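Long-range contact in sulfide-quinone reductase (Aquifex aeolicus, PDB 3HYW), which oxidises hydrogen sulfide with the help of a quinone and FAD, building up polysulfide that is released typically as cyclooctasulfur: residues A[107-121]-A[247-259]. Sequence-based numbering, arbitrary orientation.
With SO4 (sulfate ion), chain N.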
ATOM      1  N   PRO A 107      21.072 -18.729 -21.160  1.00 34.23           N
ATOM      2  CA  PRO A 107      21.965 -18.007 -20.236  1.00 34.88           C
ATOM      3  C   PRO A 107      23.263 -18.744 -19.914  1.00 35.40           C
ATOM      4  O   PRO A 107      23.255 -19.957 -19.671  1.00 35.98           O
ATOM      5  CB  PRO A 107      21.126 -17.876 -18.959  1.00 34.61           C
ATOM      6  CG  PRO A 107      20.116 -18.967 -19.020  1.00 35.21           C
ATOM      7  CD  PRO A 107      19.899 -19.309 -20.479  1.00 34.14           C
ATOM      8  N   LYS A 108      24.373 -18.014 -19.911  1.00 36.12           N
ATOM      9  CA  LYS A 108      25.565 -18.500 -19.237  1.00 36.08           C
ATOM     10  C   LYS A 108      25.572 -17.922 -17.825  1.00 35.51           C
ATOM     11  O   LYS A 108      25.492 -16.710 -17.637  1.00 35.62           O
ATOM     12  CB  LYS A 108      26.838 -18.151 -20.003  1.00 36.64           C
ATOM     13  CG  LYS A 108      28.108 -18.605 -19.303  1.00 38.11           C
ATOM     14  CD  LYS A 108      29.132 -19.103 -20.285  1.00 41.55           C
ATOM     15  CE  LYS A 108      30.435 -19.426 -19.584  1.00 42.90           C
ATOM     16  NZ  LYS A 108      31.579 -19.405 -20.536  1.00 44.33           N
ATOM     17  N   LEU A 109      25.667 -18.799 -16.835  1.00 34.86           N
ATOM     18  CA  LEU A 109      25.444 -18.408 -15.453  1.00 34.04           C
ATOM     19  C   LEU A 109      26.687 -17.803 -14.832  1.00 33.74           C
ATOM     20  O   LEU A 109      27.782 -18.352 -14.968  1.00 33.68           O
ATOM     21  CB  LEU A 109      24.969 -19.606 -14.635  1.00 34.06           C
ATOM     22  CG  LEU A 109      23.772 -20.368 -15.225  1.00 34.19           C
ATOM     23  CD1 LEU A 109      23.423 -21.553 -14.353  1.00 35.30           C
ATOM     24  CD2 LEU A 109      22.576 -19.456 -15.403  1.00 32.65           C
ATOM     25  N   VAL A 110      26.504 -16.669 -14.159  1.00 33.42           N
ATOM     26  CA  VAL A 110      27.577 -16.023 -13.390  1.00 33.50           C
ATOM     27  C   VAL A 110      27.161 -15.950 -11.922  1.00 33.69           C
ATOM     28  O   VAL A 110      26.228 -15.226 -11.558  1.00 33.54           O
ATOM     29  CB  VAL A 110      27.895 -14.604 -13.913  1.00 33.46           C
ATOM     30  CG1 VAL A 110      29.020 -13.937 -13.088  1.00 33.69           C
ATOM     31  CG2 VAL A 110      28.259 -14.643 -15.391  1.00 33.85           C
ATOM     32  N   PHE A 111      27.858 -16.716 -11.089  1.00 33.77           N
ATOM     33  CA  PHE A 111      27.628 -16.718  -9.647  1.00 34.32           C
ATOM     34  C   PHE A 111      28.494 -15.643  -9.002  1.00 34.30           C
ATOM     35  O   PHE A 111      29.517 -15.934  -8.373  1.00 34.25           O
ATOM     36  CB  PHE A 111      27.907 -18.113  -9.072  1.00 34.11           C
ATOM     37  CG  PHE A 111      26.989 -19.173  -9.617  1.00 34.59           C
ATOM     38  CD1 PHE A 111      25.743 -19.398  -9.035  1.00 34.81           C
ATOM     39  CD2 PHE A 111      27.351 -19.920 -10.734  1.00 35.04           C
ATOM     40  CE1 PHE A 111      24.884 -20.357  -9.551  1.00 35.67           C
ATOM     41  CE2 PHE A 111      26.492 -20.892 -11.253  1.00 34.93           C
ATOM     42  CZ  PHE A 111      25.264 -21.109 -10.660  1.00 34.81           C
ATOM     43  N   GLY A 112      28.061 -14.395  -9.175  1.00 34.27           N
ATOM     44  CA  GLY A 112      28.861 -13.215  -8.869  1.00 34.32           C
ATOM     45  C   GLY A 112      29.187 -12.924  -7.420  1.00 34.34           C
ATOM     46  O   GLY A 112      30.222 -12.333  -7.138  1.00 34.89           O
ATOM     47  N   ALA A 113      28.312 -13.321  -6.500  1.00 34.48           N
ATOM     48  CA  ALA A 113      28.582 -13.148  -5.071  1.00 34.10           C
ATOM     49  C   ALA A 113      29.673 -14.114  -4.620  1.00 34.37           C
ATOM     50  O   ALA A 113      29.773 -15.239  -5.121  1.00 34.10           O
ATOM     51  CB  ALA A 113      27.306 -13.338  -4.246  1.00 34.03           C
ATOM     52  N   GLU A 114      30.508 -13.655  -3.691  1.00 34.46           N
ATOM     53  CA  GLU A 114      31.620 -14.450  -3.184  1.00 35.02           C
ATOM     54  C   GLU A 114      31.103 -15.710  -2.501  1.00 34.74           C
ATOM     55  O   GLU A 114      30.257 -15.633  -1.610  1.00 34.43           O
ATOM     56  CB  GLU A 114      32.456 -13.625  -2.202  1.00 35.08           C
ATOM     57  CG  GLU A 114      33.745 -14.290  -1.770  1.00 37.43           C
ATOM     58  CD  GLU A 114      34.896 -13.987  -2.708  1.00 40.08           C
ATOM     59  OE1 GLU A 114      35.721 -13.115  -2.356  1.00 41.55           O
ATOM     60  OE2 GLU A 114      34.965 -14.606  -3.796  1.00 40.99           O
ATOM     61  N   GLY A 115      31.613 -16.861  -2.936  1.00 34.74           N
ATOM     62  CA  GLY A 115      31.218 -18.154  -2.371  1.00 35.06           C
ATOM     63  C   GLY A 115      29.837 -18.646  -2.788  1.00 35.09           C
ATOM     64  O   GLY A 115      29.320 -19.604  -2.216  1.00 34.84           O
ATOM     65  N   GLN A 116      29.240 -18.002  -3.788  1.00 35.30           N
ATOM     66  CA  GLN A 116      27.864 -18.318  -4.191  1.00 35.57           C
ATOM     67  C   GLN A 116      27.743 -19.702  -4.823  1.00 36.12           C
ATOM     68  O   GLN A 116      26.927 -20.518  -4.381  1.00 35.71           O
ATOM     69  CB  GLN A 116      27.304 -17.244  -5.130  1.00 35.40           C
ATOM     70  CG  GLN A 116      25.882 -17.530  -5.649  1.00 35.37           C
ATOM     71  CD  GLN A 116      25.377 -16.475  -6.621  1.00 35.22           C
ATOM     72  OE1 GLN A 116      26.029 -15.457  -6.854  1.00 34.16           O
ATOM     73  NE2 GLN A 116      24.201 -16.719  -7.194  1.00 35.77           N
ATOM     74  N   GLU A 117      28.554 -19.967  -5.847  1.00 36.97           N
ATOM     75  CA  GLU A 117      28.516 -21.267  -6.518  1.00 38.06           C
ATOM     76  C   GLU A 117      28.822 -22.416  -5.551  1.00 38.16           C
ATOM     77  O   GLU A 117      28.246 -23.495  -5.677  1.00 38.79           O
ATOM     78  CB  GLU A 117      29.457 -21.305  -7.725  1.00 37.93           C
ATOM     79  CG  GLU A 117      29.103 -22.417  -8.726  1.00 38.96           C
ATOM     80  CD  GLU A 117      30.013 -22.464  -9.947  1.00 38.92           C
ATOM     81  OE1 GLU A 117      30.896 -21.594 -10.089  1.00 40.51           O
ATOM     82  OE2 GLU A 117      29.840 -23.385 -10.772  1.00 40.77           O
ATOM     83  N   GLU A 118      29.702 -22.164  -4.582  1.00 38.43           N
ATOM     84  CA  GLU A 118      30.134 -23.181  -3.612  1.00 38.57           C
ATOM     85  C   GLU A 118      29.158 -23.392  -2.448  1.00 38.01           C
ATOM     86  O   GLU A 118      28.916 -24.531  -2.037  1.00 37.66           O
ATOM     87  CB  GLU A 118      31.522 -22.845  -3.038  1.00 39.26           C
ATOM     88  CG  GLU A 118      32.665 -22.820  -4.051  1.00 41.28           C
ATOM     89  CD  GLU A 118      33.018 -21.412  -4.530  1.00 43.95           C
ATOM     90  OE1 GLU A 118      32.102 -20.576  -4.724  1.00 43.59           O
ATOM     91  OE2 GLU A 118      34.228 -21.150  -4.721  1.00 45.97           O
ATOM     92  N   ASN A 119      28.621 -22.297  -1.913  1.00 37.19           N
ATOM     93  CA  ASN A 119      27.850 -22.339  -0.662  1.00 36.83           C
ATOM     94  C   ASN A 119      26.335 -22.201  -0.810  1.00 36.63           C
ATOM     95  O   ASN A 119      25.581 -22.573   0.095  1.00 36.56           O
ATOM     96  CB  ASN A 119      28.365 -21.275   0.312  1.00 36.52           C
ATOM     97  CG  ASN A 119      29.842 -21.427   0.611  1.00 36.04           C
ATOM     98  OD1 ASN A 119      30.353 -22.542   0.725  1.00 35.69           O
ATOM     99  ND2 ASN A 119      30.537 -20.304   0.743  1.00 35.77           N
ATOM    100  N   SER A 120      25.891 -21.652  -1.936  1.00 36.54           N
ATOM    101  CA  SER A 120      24.462 -21.481  -2.178  1.00 36.39           C
ATOM    102  C   SER A 120      23.919 -22.593  -3.075  1.00 36.42           C
ATOM    103  O   SER A 120      24.619 -23.570  -3.367  1.00 36.67           O
ATOM    104  CB  SER A 120      24.189 -20.107  -2.790  1.00 36.30           C
ATOM    105  OG  SER A 120      22.826 -19.750  -2.653  1.00 36.58           O
ATOM    106  N   THR A 121      22.661 -22.450  -3.486  1.00 36.18           N
ATOM    107  CA  THR A 121      22.059 -23.337  -4.478  1.00 35.90           C
ATOM    108  C   THR A 121      21.446 -22.496  -5.584  1.00 35.90           C
ATOM    109  O   THR A 121      21.237 -21.296  -5.421  1.00 35.34           O
ATOM    110  CB  THR A 121      20.974 -24.272  -3.876  1.00 35.82           C
ATOM    111  OG1 THR A 121      19.903 -23.496  -3.326  1.00 35.55           O
ATOM    112  CG2 THR A 121      21.556 -25.183  -2.798  1.00 35.46           C
ATOM    113  N   PHE A 247      20.230 -22.365   4.876  1.00 35.14           N
ATOM    114  CA  PHE A 247      19.994 -22.728   3.482  1.00 34.53           C
ATOM    115  C   PHE A 247      19.754 -21.469   2.665  1.00 34.18           C
ATOM    116  O   PHE A 247      19.000 -20.591   3.082  1.00 34.10           O
ATOM    117  CB  PHE A 247      18.800 -23.683   3.358  1.00 34.54           C
ATOM    118  CG  PHE A 247      18.362 -23.923   1.935  1.00 35.00           C
ATOM    119  CD1 PHE A 247      17.474 -23.046   1.308  1.00 35.16           C
ATOM    120  CD2 PHE A 247      18.844 -25.017   1.216  1.00 35.52           C
ATOM    121  CE1 PHE A 247      17.078 -23.247  -0.022  1.00 36.15           C
ATOM    122  CE2 PHE A 247      18.445 -25.235  -0.107  1.00 36.41           C
ATOM    123  CZ  PHE A 247      17.565 -24.345  -0.727  1.00 35.39           C
ATOM    124  N   THR A 248      20.400 -21.384   1.505  1.00 33.91           N
ATOM    125  CA  THR A 248      20.152 -20.293   0.565  1.00 33.66           C
ATOM    126  C   THR A 248      19.885 -20.791  -0.856  1.00 33.49           C
ATOM    127  O   THR A 248      20.323 -21.878  -1.248  1.00 33.53           O
ATOM    128  CB  THR A 248      21.324 -19.266   0.513  1.00 33.57           C
ATOM    129  OG1 THR A 248      22.496 -19.896  -0.010  1.00 33.28           O
ATOM    130  CG2 THR A 248      21.631 -18.699   1.889  1.00 33.83           C
ATOM    131  N   MET A 249      19.158 -19.979  -1.616  1.00 33.04           N
ATOM    132  CA  MET A 249      18.975 -20.197  -3.036  1.00 33.00           C
ATOM    133  C   MET A 249      19.017 -18.827  -3.689  1.00 32.91           C
ATOM    134  O   MET A 249      18.114 -18.010  -3.490  1.00 32.90           O
ATOM    135  CB  MET A 249      17.637 -20.896  -3.317  1.00 32.75           C
ATOM    136  CG  MET A 249      17.521 -21.559  -4.698  1.00 33.56           C
ATOM    137  SD  MET A 249      17.642 -20.455  -6.121  1.00 33.52           S
ATOM    138  CE  MET A 249      16.098 -19.549  -6.030  1.00 31.87           C
ATOM    139  N   PHE A 250      20.069 -18.578  -4.461  1.00 32.71           N
ATOM    140  CA  PHE A 250      20.191 -17.324  -5.180  1.00 32.86           C
ATOM    141  C   PHE A 250      20.225 -17.503  -6.687  1.00 33.49           C
ATOM    142  O   PHE A 250      20.763 -18.488  -7.198  1.00 33.69           O
ATOM    143  CB  PHE A 250      21.388 -16.504  -4.672  1.00 32.59           C
ATOM    144  CG  PHE A 250      21.068 -15.710  -3.448  1.00 32.16           C
ATOM    145  CD1 PHE A 250      20.649 -14.389  -3.553  1.00 30.70           C
ATOM    146  CD2 PHE A 250      21.129 -16.299  -2.189  1.00 31.36           C
ATOM    147  CE1 PHE A 250      20.306 -13.663  -2.423  1.00 30.71           C
ATOM    148  CE2 PHE A 250      20.801 -15.573  -1.054  1.00 30.77           C
ATOM    149  CZ  PHE A 250      20.390 -14.254  -1.172  1.00 31.18           C
ATOM    150  N   MET A 251      19.608 -16.554  -7.383  1.00 33.77           N
ATOM    151  CA  MET A 251      19.711 -16.468  -8.831  1.00 34.22           C
ATOM    152  C   MET A 251      21.087 -15.931  -9.193  1.00 34.38           C
ATOM    153  O   MET A 251      21.580 -14.994  -8.544  1.00 34.36           O
ATOM    154  CB  MET A 251      18.640 -15.536  -9.402  1.00 34.48           C
ATOM    155  CG  MET A 251      17.211 -15.914  -9.049  1.00 36.47           C
ATOM    156  SD  MET A 251      16.733 -17.577  -9.576  1.00 41.68           S
ATOM    157  CE  MET A 251      16.929 -17.452 -11.355  1.00 38.31           C
ATOM    158  N   PRO A 252      21.727 -16.541 -10.205  1.00 34.27           N
ATOM    159  CA  PRO A 252      22.921 -15.956 -10.794  1.00 34.29           C
ATOM    160  C   PRO A 252      22.544 -14.914 -11.843  1.00 34.41           C
ATOM    161  O   PRO A 252      21.392 -14.871 -12.290  1.00 34.49           O
ATOM    162  CB  PRO A 252      23.612 -17.157 -11.444  1.00 34.08           C
ATOM    163  CG  PRO A 252      22.506 -18.093 -11.795  1.00 34.18           C
ATOM    164  CD  PRO A 252      21.371 -17.833 -10.830  1.00 34.48           C
ATOM    165  N   SER A 253      23.495 -14.058 -12.203  1.00 34.43           N
ATOM    166  CA  SER A 253      23.311 -13.155 -13.333  1.00 34.54           C
ATOM    167  C   SER A 253      23.679 -13.907 -14.617  1.00 34.60           C
ATOM    168  O   SER A 253      24.265 -14.993 -14.561  1.00 34.41           O
ATOM    169  CB  SER A 253      24.161 -11.898 -13.166  1.00 34.54           C
ATOM    170  OG  SER A 253      25.539 -12.215 -13.180  1.00 34.25           O
ATOM    171  N   PHE A 254      23.325 -13.347 -15.768  1.00 34.80           N
ATOM    172  CA  PHE A 254      23.573 -14.031 -17.035  1.00 34.99           C
ATOM    173  C   PHE A 254      24.613 -13.300 -17.867  1.00 35.45           C
ATOM    174  O   PHE A 254      24.671 -12.071 -17.856  1.00 35.69           O
ATOM    175  CB  PHE A 254      22.298 -14.156 -17.870  1.00 34.93           C
ATOM    176  CG  PHE A 254      21.167 -14.892 -17.199  1.00 34.62           C
ATOM    177  CD1 PHE A 254      21.399 -15.851 -16.210  1.00 35.28           C
ATOM    178  CD2 PHE A 254      19.860 -14.663 -17.610  1.00 34.52           C
ATOM    179  CE1 PHE A 254      20.339 -16.534 -15.613  1.00 35.02           C
ATOM    180  CE2 PHE A 254      18.778 -15.355 -17.030  1.00 34.57           C
ATOM    181  CZ  PHE A 254      19.017 -16.284 -16.028  1.00 35.17           C
ATOM    182  N   GLN A 255      25.439 -14.061 -18.575  1.00 35.40           N
ATOM    183  CA  GLN A 255      26.266 -13.508 -19.639  1.00 36.23           C
ATOM    184  C   GLN A 255      26.068 -14.372 -20.879  1.00 36.21           C
ATOM    185  O   GLN A 255      25.365 -15.384 -20.832  1.00 36.39           O
ATOM    186  CB  GLN A 255      27.749 -13.433 -19.233  1.00 36.04           C
ATOM    187  CG  GLN A 255      28.467 -14.784 -19.061  1.00 36.81           C
ATOM    188  CD  GLN A 255      29.971 -14.644 -18.794  1.00 37.99           C
ATOM    189  OE1 GLN A 255      30.605 -13.673 -19.211  1.00 39.41           O
ATOM    190  NE2 GLN A 255      30.544 -15.627 -18.104  1.00 39.63           N
ATOM    191  N   GLY A 256      26.672 -13.963 -21.988  1.00 36.35           N
ATOM    192  CA  GLY A 256      26.691 -14.784 -23.183  1.00 36.04           C
ATOM    193  C   GLY A 256      27.835 -15.783 -23.138  1.00 36.12           C
ATOM    194  O   GLY A 256      28.736 -15.671 -22.303  1.00 35.67           O
ATOM    195  N   PRO A 257      27.813 -16.764 -24.052  1.00 36.24           N
ATOM    196  CA  PRO A 257      28.790 -17.838 -24.060  1.00 36.08           C
ATOM    197  C   PRO A 257      30.038 -17.480 -24.856  1.00 35.90           C
ATOM    198  O   PRO A 257      30.074 -16.456 -25.555  1.00 36.21           O
ATOM    199  CB  PRO A 257      28.030 -18.967 -24.750  1.00 36.05           C
ATOM    200  CG  PRO A 257      27.189 -18.253 -25.766  1.00 36.44           C
ATOM    201  CD  PRO A 257      26.842 -16.905 -25.153  1.00 36.20           C
ATOM    202  N   GLU A 258      31.049 -18.334 -24.755  1.00 35.44           N
ATOM    203  CA  GLU A 258      32.293 -18.149 -25.483  1.00 34.75           C
ATOM    204  C   GLU A 258      32.132 -18.339 -26.986  1.00 34.17           C
ATOM    205  O   GLU A 258      32.844 -17.717 -27.767  1.00 34.06           O
ATOM    206  CB  GLU A 258      33.378 -19.069 -24.924  1.00 35.02           C
ATOM    207  CG  GLU A 258      33.777 -18.708 -23.504  1.00 35.60           C
ATOM    208  CD  GLU A 258      34.319 -17.291 -23.397  1.00 37.28           C
ATOM    209  OE1 GLU A 258      35.416 -17.043 -23.938  1.00 36.77           O
ATOM    210  OE2 GLU A 258      33.651 -16.431 -22.774  1.00 37.51           O
ATOM    211  N   VAL A 259      31.186 -19.184 -27.388  1.00 33.57           N
ATOM    212  CA  VAL A 259      30.893 -19.382 -28.814  1.00 32.76           C
ATOM    213  C   VAL A 259      30.446 -18.068 -29.474  1.00 32.37           C
ATOM    214  O   VAL A 259      30.819 -17.783 -30.615  1.00 32.14           O
ATOM    215  CB  VAL A 259      29.867 -20.539 -29.060  1.00 32.85           C
ATOM    216  CG1 VAL A 259      28.520 -20.238 -28.437  1.00 32.05           C
ATOM    217  CG2 VAL A 259      29.714 -20.825 -30.548  1.00 32.66           C
TER
HETATM  218  S   SO4 N 433      30.316 -21.896 -24.119  0.50 32.02           S
HETATM  219  O1  SO4 N 433      31.259 -22.891 -23.638  0.50 32.04           O
HETATM  220  O2  SO4 N 433      30.443 -20.723 -23.258  0.50 31.58           O
HETATM  221  O3  SO4 N 433      30.603 -21.548 -25.507  0.50 29.31           O
HETATM  222  O4  SO4 N 433      28.967 -22.449 -24.018  0.50 31.34           O
HETATM  223  O   HOH W   1      31.347 -16.751 -21.542  1.00 37.76           O
HETATM  224  O   HOH W   2      23.684 -21.441   1.676  1.00 39.87           O
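Pro107 sets its CB over the centre of the Phe254 ring, 3.4 Å from the ring centroid, in a CH-pi contact. CG of Phe254 is anti to its carbonyl carbon (chi1 -58°), which lays the ring alongside the proline. Leu109 CD2 meets Phe254 CE1 at 3.7 Å, and Leu109 CB and CD2 also touch Pro252 CG. Pro252 CB in turn lies over one face of the Phe111 ring, toward its rim, while Glu117 CG covers the opposite face.

Strands 108-110 and 253-255 pair antiparallel, and 108-110 is an outermost strand, within this chain, of a mixed sheet. Lys108 and Gln255 form a hydrogen-bonded pair, as do Val110 and Ser253. On the face they share, Val110 CG2 packs against Gln255 CG.

Farther along, Thr121 OG1 donates to a lone pair of Thr248 O, in the carbonyl plane, at 2.7 Å. Ser120 OG and Thr248 OG1 share a hydrogen bond of 2.7 Å, and Ser120 OG also sits at the edge of the Phe250 ring. Gln116 OE1 accepts from Ala113 N, and its NE2 reaches Met251 O only weakly.

At the other end, Lys108 NZ and the amides of Glu258 and Val259 bind a sulfate, probably from the crystallisation liquor, with Lys77 as a further partner. One water bridges Lys108 NZ, Gly256 O and Glu258 OE2; the carboxylate also pairs with Lys273.

Phe254 and Met251 touch the bound hydrogen sulfide, and Pro107 and Val259 touch FAD. With an alanine here in place of the Phe254 ring, Pro107 CB and Leu109 CD2 would probably lose their aromatic partner, and a gap would probably open beside the sulfide. Apolar and aromatic packing thus joins the flavin and sulfide sites, while a basic side chain and helix-start amides are consistent with an anion being held at the Glu258 end.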